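Local structure of thiamine-monophosphate kinase (Stenotrophomonas maltophilia, 6XEP) at residues A[39-44]-A[90-95]; A[211-216]-A[294-299]; A[230-235]-A[311-316]; A[254-259]-A[263-268]. The protein probably catalyses the magnesium- and ATP-dependent phosphorylation of thiamine monophosphate to thiamine diphosphate, the active form of vitamin B1. One frame throughout, in Å; residues are numbered along the deposited sequence. Where two conformers were deposited one is given.

Contact 1: residues A[39-44]-A[90-95]; sequences ALLQPR and PAWCTL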
loop_
_atom_site.group_PDB
_atom_site.type_symbol
_atom_site.label_atom_id
_atom_site.label_comp_id
_atom_site.label_asym_id
_atom_site.label_seq_id
_atom_site.Cartn_x
_atom_site.Cartn_y
_atom_site.Cartn_z
ATOM N N ALA A 39 14.268 3.991 0.236
ATOM C CA ALA A 39 14.709 4.172 1.608
ATOM C C ALA A 39 15.012 2.826 2.255
ATOM O O ALA A 39 14.343 1.824 1.992
ATOM C CB ALA A 39 13.646 4.898 2.420
ATOM N N LEU A 40 16.022 2.809 3.107
ATOM C CA LEU A 40 16.292 1.654 3.956
ATOM C C LEU A 40 15.755 1.982 5.342
ATOM O O LEU A 40 16.120 3.011 5.919
ATOM C CB LEU A 40 17.786 1.337 4.006
ATOM C CG LEU A 40 18.469 1.064 2.664
ATOM C CD1 LEU A 40 19.973 1.106 2.817
ATOM C CD2 LEU A 40 18.056 -0.283 2.168
ATOM N N LEU A 41 14.889 1.121 5.873
ATOM C CA LEU A 41 14.259 1.355 7.164
ATOM C C LEU A 41 14.833 0.424 8.227
ATOM O O LEU A 41 15.103 -0.758 7.958
ATOM C CB LEU A 41 12.753 1.149 7.077
ATOM C CG LEU A 41 12.127 1.745 5.814
ATOM C CD1 LEU A 41 10.697 1.264 5.661
ATOM C CD2 LEU A 41 12.199 3.259 5.861
ATOM N N GLN A 42 15.018 0.960 9.436
ATOM C CA GLN A 42 15.544 0.180 10.552
ATOM C C GLN A 42 14.456 -0.033 11.599
ATOM O O GLN A 42 14.149 0.891 12.372
ATOM C CB GLN A 42 16.756 0.872 11.179
ATOM C CG GLN A 42 17.424 0.039 12.267
ATOM C CD GLN A 42 17.866 -1.321 11.765
ATOM O OE1 GLN A 42 18.793 -1.425 10.964
ATOM N NE2 GLN A 42 17.202 -2.374 12.232
ATOM N N PRO A 43 13.838 -1.210 11.666
ATOM C CA PRO A 43 12.830 -1.455 12.703
ATOM C C PRO A 43 13.492 -1.516 14.067
ATOM O O PRO A 43 14.703 -1.708 14.188
ATOM C CB PRO A 43 12.233 -2.816 12.321
ATOM C CG PRO A 43 12.717 -3.079 10.900
ATOM C CD PRO A 43 14.029 -2.381 10.795
ATOM N N ARG A 44 12.685 -1.357 15.112
ATOM C CA ARG A 44 13.203 -1.660 16.445
ATOM C C ARG A 44 13.228 -3.170 16.651
ATOM O O ARG A 44 12.231 -3.864 16.413
ATOM C CB ARG A 44 12.386 -0.970 17.533
ATOM C CG ARG A 44 12.391 0.561 17.410
ATOM C CD ARG A 44 11.674 1.189 18.598
ATOM N NE ARG A 44 11.681 2.648 18.580
ATOM C CZ ARG A 44 11.117 3.405 19.520
ATOM N NH1 ARG A 44 11.166 4.728 19.425
ATOM N NH2 ARG A 44 10.500 2.844 20.556
ATOM N N PRO A 90 3.024 5.005 15.148
ATOM C CA PRO A 90 3.297 5.154 13.710
ATOM C C PRO A 90 4.777 5.390 13.430
ATOM O O PRO A 90 5.480 6.065 14.187
ATOM C CB PRO A 90 2.462 6.379 13.307
ATOM C CG PRO A 90 1.422 6.517 14.357
ATOM C CD PRO A 90 2.054 6.007 15.628
ATOM N N ALA A 91 5.244 4.801 12.328
ATOM C CA ALA A 91 6.646 4.865 11.942
ATOM C C ALA A 91 6.782 5.363 10.509
ATOM O O ALA A 91 7.331 6.444 10.274
ATOM C CB ALA A 91 7.309 3.490 12.091
ATOM N N TRP A 92 6.288 4.580 9.552
ATOM C CA TRP A 92 6.520 4.843 8.138
ATOM C C TRP A 92 5.230 4.631 7.351
ATOM O O TRP A 92 4.315 3.923 7.787
ATOM C CB TRP A 92 7.616 3.935 7.569
ATOM C CG TRP A 92 8.780 3.704 8.473
ATOM C CD1 TRP A 92 9.701 4.632 8.869
ATOM C CD2 TRP A 92 9.195 2.458 9.055
ATOM N NE1 TRP A 92 10.653 4.048 9.674
ATOM C CE2 TRP A 92 10.358 2.720 9.815
ATOM C CE3 TRP A 92 8.688 1.158 9.026
ATOM C CZ2 TRP A 92 11.027 1.728 10.532
ATOM C CZ3 TRP A 92 9.357 0.163 9.741
ATOM C CH2 TRP A 92 10.509 0.462 10.489
ATOM N N CYS A 93 5.157 5.239 6.168
ATOM C CA CYS A 93 4.027 4.936 5.297
ATOM C C CYS A 93 4.422 5.043 3.832
ATOM O O CYS A 93 5.442 5.642 3.473
ATOM C CB CYS A 93 2.829 5.843 5.594
ATOM S SG CYS A 93 3.134 7.566 5.332
ATOM N N THR A 94 3.595 4.434 2.982
ATOM C CA THR A 94 3.719 4.574 1.536
ATOM C C THR A 94 2.432 5.172 0.997
ATOM O O THR A 94 1.374 5.093 1.621
ATOM C CB THR A 94 3.978 3.242 0.831
ATOM O OG1 THR A 94 2.898 2.350 1.102
ATOM C CG2 THR A 94 5.320 2.625 1.286
ATOM N N LEU A 95 2.542 5.787 -0.170
ATOM C CA LEU A 95 1.407 6.449 -0.798
ATOM C C LEU A 95 1.396 6.067 -2.261
ATOM O O LEU A 95 2.376 6.315 -2.963
ATOM C CB LEU A 95 1.527 7.962 -0.648
ATOM C CG LEU A 95 0.566 8.850 -1.417
ATOM C CD1 LEU A 95 -0.846 8.680 -0.885
ATOM C CD2 LEU A 95 1.052 10.266 -1.259
#
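Leu41 lies flat over one face of the Trp92 indole. Its CB stands 4.0 Å from the centroid of the six-membered ring and 14° off the ring normal, a CH-pi contact. Beyond it, Leu41 CD1 rests over the CD2-CE3 side of the six-membered ring, 3.9 Å from Trp92 CD2, while Leu41 CD2 reaches the pyrrole side, 4.1 Å from Trp92 CD1. The two side chains run past each other in opposite directions, so CB and both methyls meet the indole. The benzo rim meets mainly backbone atoms: Gln42 O lies in the ring plane 3.7 Å from Trp92 CZ2, and Pro43 CA also comes at the edge, 3.7 Å from Trp92 CH2. Pro43 CB follows at 4.1 Å from Trp92 CH2.

The indole is held from behind and at its polar edge. With CG of Trp92 beside its own backbone N (chi1 -40°), the ring folds back so that Ala91 CB fills the face opposite Leu41; Trp92 NE1 is hydrogen-bonded to Asp29. A classic beta bulge sets Ala91 and Trp92 together opposite Met142 of strand 136-145. Within segment 39-44, Gln42 NE2 bonds almost straight (172°) to a lone pair of Pro43 O, 3.2 Å away, and makes a weak bond to Ala45 O of the second subunit.

Ile30 of strand 30-31 and Ile126 of strand 124-132 each touch both Leu41 and Trp92. Segment 39-44 also meets the second subunit, where Leu41 packs on Val51 and Pro43 on Pro43, so the indole joins strand 89-99 to a segment of the dimer interface.

Contact 2: residues A[211-216]-A[294-299]; sequences GLRLRA and AESLDL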
loop_
_atom_site.group_PDB
_atom_site.type_symbol
_atom_site.label_atom_id
_atom_site.label_comp_id
_atom_site.label_asym_id
_atom_site.label_seq_id
_atom_site.Cartn_x
_atom_site.Cartn_y
_atom_site.Cartn_z
ATOM N N GLY A 211 -4.398 6.434 21.792
ATOM C CA GLY A 211 -4.125 5.023 21.566
ATOM C C GLY A 211 -2.852 4.558 22.238
ATOM O O GLY A 211 -2.796 3.454 22.791
ATOM N N LEU A 212 -1.836 5.414 22.252
ATOM C CA LEU A 212 -0.548 5.091 22.853
ATOM C C LEU A 212 -0.583 5.106 24.365
ATOM O O LEU A 212 0.389 4.671 24.990
ATOM C CB LEU A 212 0.516 6.075 22.382
ATOM C CG LEU A 212 0.958 5.899 20.933
ATOM C CD1 LEU A 212 1.904 7.006 20.592
ATOM C CD2 LEU A 212 1.632 4.536 20.736
ATOM N N ARG A 213 -1.660 5.608 24.964
ATOM C CA ARG A 213 -1.770 5.592 26.412
ATOM C C ARG A 213 -2.759 4.570 26.932
ATOM O O ARG A 213 -2.666 4.192 28.105
ATOM C CB ARG A 213 -2.152 6.978 26.928
ATOM C CG ARG A 213 -1.008 7.965 26.711
ATOM C CD ARG A 213 -1.067 9.115 27.670
ATOM N NE ARG A 213 -0.372 10.253 27.102
ATOM C CZ ARG A 213 -0.388 11.478 27.618
ATOM N NH1 ARG A 213 0.278 12.448 27.004
ATOM N NH2 ARG A 213 -1.067 11.733 28.734
ATOM N N LEU A 214 -3.647 4.068 26.069
ATOM C CA LEU A 214 -4.754 3.217 26.507
ATOM C C LEU A 214 -4.285 1.857 27.009
ATOM O O LEU A 214 -4.987 1.226 27.809
ATOM C CB LEU A 214 -5.748 3.024 25.361
ATOM C CG LEU A 214 -6.789 4.128 25.187
ATOM C CD1 LEU A 214 -7.713 3.849 24.008
ATOM C CD2 LEU A 214 -7.590 4.287 26.457
ATOM N N ARG A 215 -3.124 1.383 26.558
ATOM C CA ARG A 215 -2.668 0.078 27.022
ATOM C C ARG A 215 -2.541 0.067 28.531
ATOM O O ARG A 215 -2.783 -0.965 29.172
ATOM C CB ARG A 215 -1.334 -0.303 26.372
ATOM C CG ARG A 215 -0.759 -1.643 26.868
ATOM C CD ARG A 215 -1.652 -2.842 26.495
ATOM N NE ARG A 215 -1.044 -4.097 26.946
ATOM C CZ ARG A 215 -1.262 -4.657 28.134
ATOM N NH1 ARG A 215 -2.092 -4.089 29.001
ATOM N NH2 ARG A 215 -0.653 -5.791 28.456
ATOM N N ALA A 216 -2.201 1.217 29.120
ATOM C CA ALA A 216 -2.076 1.285 30.567
ATOM C C ALA A 216 -3.415 1.312 31.287
ATOM O O ALA A 216 -3.434 1.149 32.513
ATOM C CB ALA A 216 -1.257 2.518 30.959
ATOM N N ALA A 294 -8.350 12.341 30.320
ATOM C CA ALA A 294 -9.042 13.252 29.419
ATOM C C ALA A 294 -8.576 14.682 29.644
ATOM O O ALA A 294 -8.347 15.423 28.685
ATOM C CB ALA A 294 -10.554 13.130 29.610
ATOM N N GLU A 295 -8.417 15.084 30.905
ATOM C CA GLU A 295 -7.890 16.416 31.190
ATOM C C GLU A 295 -6.464 16.559 30.681
ATOM O O GLU A 295 -6.090 17.601 30.130
ATOM C CB GLU A 295 -7.945 16.688 32.693
ATOM C CG GLU A 295 -9.357 16.746 33.256
ATOM C CD GLU A 295 -10.147 17.930 32.715
ATOM O OE1 GLU A 295 -9.669 19.076 32.858
ATOM O OE2 GLU A 295 -11.235 17.712 32.138
ATOM N N SER A 296 -5.652 15.518 30.871
ATOM C CA SER A 296 -4.251 15.564 30.464
ATOM C C SER A 296 -4.113 15.713 28.954
ATOM O O SER A 296 -3.268 16.482 28.465
ATOM C CB SER A 296 -3.538 14.300 30.945
ATOM O OG SER A 296 -2.168 14.326 30.574
ATOM N N LEU A 297 -4.960 15.015 28.203
ATOM C CA LEU A 297 -4.955 15.040 26.747
ATOM C C LEU A 297 -5.737 16.201 26.160
ATOM O O LEU A 297 -5.680 16.396 24.944
ATOM C CB LEU A 297 -5.545 13.743 26.207
ATOM C CG LEU A 297 -4.785 12.459 26.522
ATOM C CD1 LEU A 297 -5.554 11.266 26.003
ATOM C CD2 LEU A 297 -3.407 12.530 25.901
ATOM N N ASP A 298 -6.482 16.950 26.973
ATOM C CA ASP A 298 -7.443 17.923 26.456
ATOM C C ASP A 298 -8.291 17.275 25.362
ATOM O O ASP A 298 -8.472 17.806 24.258
ATOM C CB ASP A 298 -6.738 19.193 25.952
ATOM C CG ASP A 298 -7.720 20.323 25.646
ATOM O OD1 ASP A 298 -8.851 20.289 26.176
ATOM O OD2 ASP A 298 -7.374 21.229 24.860
ATOM N N LEU A 299 -8.792 16.073 25.676
ATOM C CA LEU A 299 -9.604 15.281 24.769
ATOM C C LEU A 299 -10.761 14.680 25.555
ATOM O O LEU A 299 -10.533 13.965 26.534
ATOM C CB LEU A 299 -8.766 14.168 24.125
ATOM C CG LEU A 299 -9.555 13.157 23.292
ATOM C CD1 LEU A 299 -10.088 13.757 21.973
ATOM C CD2 LEU A 299 -8.699 11.940 23.021
#
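Arg213, near the end of helix 208-214, and Leu297, in the last turn of helix 287-297, have their CA atoms 10.0 Å apart, a gap that the backbones leave to side chains alone. The arginine spans it. Its chain is extended from CG to NE and lays the guanidinium over the leucine tip: Leu297 CD2 stands over the centre of one face, 3.6 Å from Arg213 CZ and 3.8 Å from each of Arg213 NH1 and NH2. Arginine and leucine overlap from opposing ends. At the edge of the same guanidinium, in its plane, Ser296 OG takes a weak hydrogen bond from Arg213 NH2 (3.4 Å, 148° at the hydrogen). A chi1 of -179° in Ser296 swings the serine hydroxyl away from its own N and toward the arginine.

Both helices belong to the PurM-like C-terminal domain, and helix 287-297 finishes here in a Schellman motif. Asp298 takes a positive phi of 48°, and Leu299 N bonds back to Ala294 O at 3.1 Å, leaving Ser296 and Leu297 on the final turn, facing helix 208-214.

The site is at the surface, with Arg213 and Ser296 both exposed to solvent. Deeper in, Leu297 also packs on Thr209 and Leu210, and Leu214 leans on Leu278 and Phe280 of strand 277-282.

Contact 3: residues A[230-235]-A[311-316]; sequences ADLGHI and QGVHVD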
loop_
_atom_site.group_PDB
_atom_site.type_symbol
_atom_site.label_atom_id
_atom_site.label_comp_id
_atom_site.label_asym_id
_atom_site.label_seq_id
_atom_site.Cartn_x
_atom_site.Cartn_y
_atom_site.Cartn_z
ATOM N N ALA A 230 -21.706 -0.592 14.844
ATOM C CA ALA A 230 -20.984 -1.584 14.059
ATOM C C ALA A 230 -19.641 -1.906 14.699
ATOM O O ALA A 230 -19.289 -3.078 14.866
ATOM C CB ALA A 230 -20.787 -1.075 12.625
ATOM N N ASP A 231 -18.902 -0.873 15.111
ATOM C CA ASP A 231 -17.549 -1.079 15.614
ATOM C C ASP A 231 -17.549 -1.615 17.042
ATOM O O ASP A 231 -16.784 -2.536 17.361
ATOM C CB ASP A 231 -16.754 0.223 15.482
ATOM C CG ASP A 231 -16.381 0.512 14.029
ATOM O OD1 ASP A 231 -15.751 -0.365 13.400
ATOM O OD2 ASP A 231 -16.770 1.567 13.502
ATOM N N LEU A 232 -18.416 -1.098 17.910
ATOM C CA LEU A 232 -18.563 -1.739 19.213
ATOM C C LEU A 232 -19.038 -3.175 19.053
ATOM O O LEU A 232 -18.662 -4.049 19.843
ATOM C CB LEU A 232 -19.551 -0.951 20.068
ATOM C CG LEU A 232 -19.809 -1.415 21.483
ATOM C CD1 LEU A 232 -18.490 -1.579 22.207
ATOM C CD2 LEU A 232 -20.690 -0.358 22.147
ATOM N N GLY A 233 -19.837 -3.428 18.021
ATOM C CA GLY A 233 -20.222 -4.789 17.672
ATOM C C GLY A 233 -19.057 -5.735 17.503
ATOM O O GLY A 233 -19.147 -6.910 17.862
ATOM N N HIS A 234 -17.953 -5.253 16.922
ATOM C CA HIS A 234 -16.759 -6.090 16.830
ATOM C C HIS A 234 -16.204 -6.423 18.214
ATOM O O HIS A 234 -15.774 -7.554 18.456
ATOM C CB HIS A 234 -15.673 -5.404 15.996
ATOM C CG HIS A 234 -16.088 -5.089 14.599
ATOM N ND1 HIS A 234 -16.867 -5.938 13.846
ATOM C CD2 HIS A 234 -15.833 -4.013 13.815
ATOM C CE1 HIS A 234 -17.077 -5.398 12.656
ATOM N NE2 HIS A 234 -16.458 -4.231 12.612
ATOM N N ILE A 235 -16.195 -5.459 19.140
ATOM C CA ILE A 235 -15.730 -5.784 20.492
ATOM C C ILE A 235 -16.632 -6.836 21.133
ATOM O O ILE A 235 -16.160 -7.809 21.735
ATOM C CB ILE A 235 -15.641 -4.520 21.369
ATOM C CG1 ILE A 235 -14.527 -3.598 20.871
ATOM C CG2 ILE A 235 -15.338 -4.907 22.821
ATOM C CD1 ILE A 235 -14.298 -2.388 21.775
ATOM N N GLN A 311 -25.110 -11.388 24.661
ATOM C CA GLN A 311 -24.481 -11.219 23.353
ATOM C C GLN A 311 -25.012 -9.953 22.705
ATOM O O GLN A 311 -26.170 -9.565 22.925
ATOM C CB GLN A 311 -24.771 -12.414 22.417
ATOM C CG GLN A 311 -24.298 -13.757 22.953
ATOM C CD GLN A 311 -22.780 -13.927 22.897
ATOM O OE1 GLN A 311 -22.081 -13.194 22.184
ATOM N NE2 GLN A 311 -22.268 -14.899 23.649
ATOM N N GLY A 312 -24.163 -9.343 21.877
ATOM C CA GLY A 312 -24.562 -8.292 20.964
ATOM C C GLY A 312 -24.513 -6.903 21.579
ATOM O O GLY A 312 -24.451 -6.721 22.795
ATOM N N VAL A 313 -24.560 -5.904 20.697
ATOM C CA VAL A 313 -24.657 -4.509 21.118
ATOM C C VAL A 313 -26.111 -4.160 21.365
ATOM O O VAL A 313 -26.991 -4.510 20.576
ATOM C CB VAL A 313 -24.056 -3.571 20.065
ATOM C CG1 VAL A 313 -23.998 -2.152 20.641
ATOM C CG2 VAL A 313 -22.712 -4.037 19.723
ATOM N N HIS A 314 -26.367 -3.485 22.475
ATOM C CA HIS A 314 -27.702 -3.074 22.852
ATOM C C HIS A 314 -27.708 -1.556 22.910
ATOM O O HIS A 314 -26.696 -0.937 23.253
ATOM C CB HIS A 314 -28.123 -3.605 24.216
ATOM C CG HIS A 314 -28.148 -5.096 24.331
ATOM N ND1 HIS A 314 -27.022 -5.878 24.170
ATOM C CD2 HIS A 314 -29.146 -5.939 24.681
ATOM C CE1 HIS A 314 -27.340 -7.145 24.373
ATOM N NE2 HIS A 314 -28.621 -7.209 24.685
ATOM N N VAL A 315 -28.843 -0.974 22.552
ATOM C CA VAL A 315 -29.103 0.441 22.775
ATOM C C VAL A 315 -30.308 0.519 23.682
ATOM O O VAL A 315 -31.385 0.005 23.338
ATOM C CB VAL A 315 -29.361 1.219 21.475
ATOM C CG1 VAL A 315 -29.614 2.677 21.803
ATOM C CG2 VAL A 315 -28.196 1.092 20.496
ATOM N N ASP A 316 -30.137 1.168 24.835
ATOM C CA ASP A 316 -31.225 1.304 25.794
ATOM C C ASP A 316 -31.892 -0.049 26.056
ATOM O O ASP A 316 -33.116 -0.162 26.134
ATOM C CB ASP A 316 -32.229 2.347 25.300
ATOM C CG ASP A 316 -31.587 3.720 25.094
ATOM O OD1 ASP A 316 -30.423 3.926 25.534
ATOM O OD2 ASP A 316 -32.234 4.588 24.466
#
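Val313 presents its two methyls to different parts of helix 228-239. CG2, anti to the valine's carbonyl carbon, drives straight at the helix backbone: Val313 CG2 stops 3.3 Å from Gly233 CA and 3.4 Å from Gly233 N, a tight fit. Val313 CG2 also lies 3.8 Å from Leu232 C, so it sits against the Leu232-Gly233 peptide link. The other methyl, Val313 CG1, is anti to the valine's N (Val313 chi1 -172°) and turns aside to the leucine. There Val313 CG1 meets Leu232 CD2 at 4.1 Å. The leucine and valine side chains cross obliquely, touching at these methyls.

At Gly233 the valine methyl meets bare backbone; the CA atoms of Gly233 and Val313 are 5.6 Å apart. Leu232 is directed by its own first torsion, CG anti to N (chi1 -178°), and its side chain also packs on Ala243 and Val245 of strand 242-245. That strand lies beside strand 312-315, the edge of the six-stranded sheet in the PurM-like C-terminal domain, so helix 228-239 rests on the sheet margin through this contact. On another side of the helix, Asp231 OD2 accepts hydrogen bonds from the backbone N of Ser225 and Asp226, residues predicted to bind ATP and magnesium.

No hydrogen bond joins the segments. Gly312 and His314 instead bond through their backbones to strand 242-245, and His314 stacks its ring on His244. The helix-strand junction thus depends on methyl fit against bare backbone, an apolar contact, while the strand's backbone bonds go to the neighbouring strand.

Contact 4: residues A[254-259]-A[263-268]; sequences HALREL and DDARDC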
loop_
_atom_site.group_PDB
_atom_site.type_symbol
_atom_site.label_atom_id
_atom_site.label_comp_id
_atom_site.label_asym_id
_atom_site.label_seq_id
_atom_site.Cartn_x
_atom_site.Cartn_y
_atom_site.Cartn_z
ATOM N N HIS A 254 -21.840 20.403 19.953
ATOM C CA HIS A 254 -22.722 21.561 19.866
ATOM C C HIS A 254 -23.313 21.684 18.469
ATOM O O HIS A 254 -24.531 21.824 18.301
ATOM C CB HIS A 254 -21.938 22.821 20.229
ATOM C CG HIS A 254 -22.750 24.073 20.183
ATOM N ND1 HIS A 254 -23.534 24.487 21.239
ATOM C CD2 HIS A 254 -22.891 25.012 19.216
ATOM C CE1 HIS A 254 -24.126 25.626 20.923
ATOM N NE2 HIS A 254 -23.755 25.963 19.700
ATOM N N ALA A 255 -22.451 21.618 17.452
ATOM C CA ALA A 255 -22.895 21.849 16.080
ATOM C C ALA A 255 -23.874 20.777 15.621
ATOM O O ALA A 255 -24.875 21.086 14.961
ATOM C CB ALA A 255 -21.686 21.912 15.147
ATOM N N LEU A 256 -23.595 19.515 15.950
ATOM C CA LEU A 256 -24.492 18.443 15.539
ATOM C C LEU A 256 -25.853 18.617 16.191
ATOM O O LEU A 256 -26.884 18.531 15.522
ATOM C CB LEU A 256 -23.885 17.084 15.883
ATOM C CG LEU A 256 -24.694 15.893 15.347
ATOM C CD1 LEU A 256 -24.802 15.983 13.825
ATOM C CD2 LEU A 256 -24.091 14.550 15.746
ATOM N N ARG A 257 -25.872 18.920 17.486
ATOM C CA ARG A 257 -27.151 19.141 18.147
ATOM C C ARG A 257 -27.864 20.373 17.592
ATOM O O ARG A 257 -29.096 20.376 17.482
ATOM C CB ARG A 257 -26.938 19.261 19.658
ATOM C CG ARG A 257 -28.014 18.568 20.461
ATOM C CD ARG A 257 -27.842 18.776 21.954
ATOM N NE ARG A 257 -26.962 17.805 22.613
ATOM C CZ ARG A 257 -27.301 16.549 22.907
ATOM N NH1 ARG A 257 -28.488 16.069 22.558
ATOM N NH2 ARG A 257 -26.441 15.760 23.533
ATOM N N GLU A 258 -27.110 21.407 17.195
ATOM C CA GLU A 258 -27.731 22.639 16.720
ATOM C C GLU A 258 -28.308 22.499 15.314
ATOM O O GLU A 258 -29.351 23.090 15.016
ATOM C CB GLU A 258 -26.720 23.782 16.755
ATOM C CG GLU A 258 -27.339 25.143 16.621
ATOM C CD GLU A 258 -28.035 25.595 17.895
ATOM O OE1 GLU A 258 -28.931 26.458 17.806
ATOM O OE2 GLU A 258 -27.683 25.088 18.985
ATOM N N LEU A 259 -27.654 21.734 14.434
ATOM C CA LEU A 259 -27.987 21.756 13.016
ATOM C C LEU A 259 -28.826 20.573 12.560
ATOM O O LEU A 259 -29.427 20.641 11.480
ATOM C CB LEU A 259 -26.708 21.809 12.171
ATOM C CG LEU A 259 -25.886 23.093 12.302
ATOM C CD1 LEU A 259 -24.674 23.047 11.382
ATOM C CD2 LEU A 259 -26.746 24.330 12.041
ATOM N N ASP A 263 -33.738 13.282 16.315
ATOM C CA ASP A 263 -33.658 11.915 15.808
ATOM C C ASP A 263 -32.478 11.743 14.851
ATOM O O ASP A 263 -31.716 10.776 14.959
ATOM C CB ASP A 263 -34.965 11.530 15.114
ATOM C CG ASP A 263 -36.136 11.361 16.086
ATOM O OD1 ASP A 263 -35.920 11.319 17.315
ATOM O OD2 ASP A 263 -37.276 11.257 15.610
ATOM N N ASP A 264 -32.323 12.668 13.894
ATOM C CA ASP A 264 -31.202 12.593 12.962
ATOM C C ASP A 264 -29.869 12.650 13.694
ATOM O O ASP A 264 -28.943 11.908 13.362
ATOM C CB ASP A 264 -31.274 13.724 11.932
ATOM C CG ASP A 264 -32.450 13.583 10.970
ATOM O OD1 ASP A 264 -33.114 12.528 10.967
ATOM O OD2 ASP A 264 -32.710 14.547 10.217
ATOM N N ALA A 265 -29.739 13.546 14.679
ATOM C CA ALA A 265 -28.481 13.619 15.423
ATOM C C ALA A 265 -28.208 12.310 16.149
ATOM O O ALA A 265 -27.071 11.827 16.177
ATOM C CB ALA A 265 -28.516 14.782 16.414
ATOM N N ARG A 266 -29.241 11.726 16.754
ATOM C CA ARG A 266 -29.064 10.449 17.430
ATOM C C ARG A 266 -28.631 9.365 16.453
ATOM O O ARG A 266 -27.748 8.558 16.758
ATOM C CB ARG A 266 -30.365 10.057 18.126
ATOM C CG ARG A 266 -30.315 8.755 18.894
ATOM C CD ARG A 266 -31.717 8.471 19.437
ATOM N NE ARG A 266 -31.760 7.372 20.398
ATOM C CZ ARG A 266 -32.112 6.126 20.096
ATOM N NH1 ARG A 266 -32.447 5.809 18.850
ATOM N NH2 ARG A 266 -32.128 5.197 21.041
ATOM N N ASP A 267 -29.242 9.328 15.271
ATOM C CA ASP A 267 -28.876 8.306 14.303
ATOM C C ASP A 267 -27.441 8.493 13.828
ATOM O O ASP A 267 -26.707 7.515 13.655
ATOM C CB ASP A 267 -29.832 8.339 13.118
ATOM C CG ASP A 267 -29.538 7.253 12.124
ATOM O OD1 ASP A 267 -29.550 6.074 12.533
ATOM O OD2 ASP A 267 -29.278 7.575 10.946
ATOM N N CYS A 268 -27.033 9.742 13.596
ATOM C CA CYS A 268 -25.644 10.002 13.227
ATOM C C CYS A 268 -24.688 9.529 14.308
ATOM O O CYS A 268 -23.633 8.959 14.010
ATOM C CB CYS A 268 -25.437 11.492 12.970
ATOM S SG CYS A 268 -26.203 12.127 11.453
#
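Leu256 points across to Ala265, and its side chain can be followed step by step from one helix toward the other. CB leaves the backbone of helix 254-259 on the side facing helix 262-271, but Leu256 CB stays 5.2 Å from Ala265 CB. CG comes next and makes the first real contact, with Leu256 CG 4.1 Å from Ala265 CB. With CG anti to the backbone N (chi1 -174°), the fork then runs along the second helix instead of stopping at the alanine: Leu256 CD2 passes over Ala265 O at 4.1 Å and goes on to the next turn, where it lies 4.3 Å from Cys268 CB. The other methyl, Leu256 CD1, is a little farther off, 4.6 Å from Cys268 CB.

Ala265 and Cys268, three residues apart, stand on one side of helix 262-271, and Leu256 lies across them. These are two short consecutive helices of the PurM-like C-terminal domain, packed side against side. Leu256 CA and Ala265 CA are 6.3 Å apart, a close approach consistent with the small alanine. Ala265 CB also reaches Leu256 O, 4.2 Å away.

Helix 170-179 lines the same buried patch: Leu256 touches Asp170, and Cys268 touches Ala172 and Arg176. Next to Cys268, Asp267 OD2 makes a salt bridge to Arg176 of helix 170-179, while OD1 pairs with Arg271 within its own helix.

How the contacts relate
From the N terminus, contact 1 closes first, a loop of 45 residues within the N-terminal domain, and is complete before any other opens. The remaining three lie in the C-terminal domain. Contact 2 opens at 211-216 and contact 3 at 230-235; contact 4 then opens and closes across only three intervening residues, inside both longer loops. Contact 2 closes at 294-299 and contact 3 at 311-316, so these two cross. Contact 2 joins two helices at the surface, contact 3 a helix to the sheet's edge strand, contact 4 successive helices. Contacts 3 and 4 touch through a long, weak ion pair, Asp316 with Arg266; contact 1 lies across the chain's centre from both.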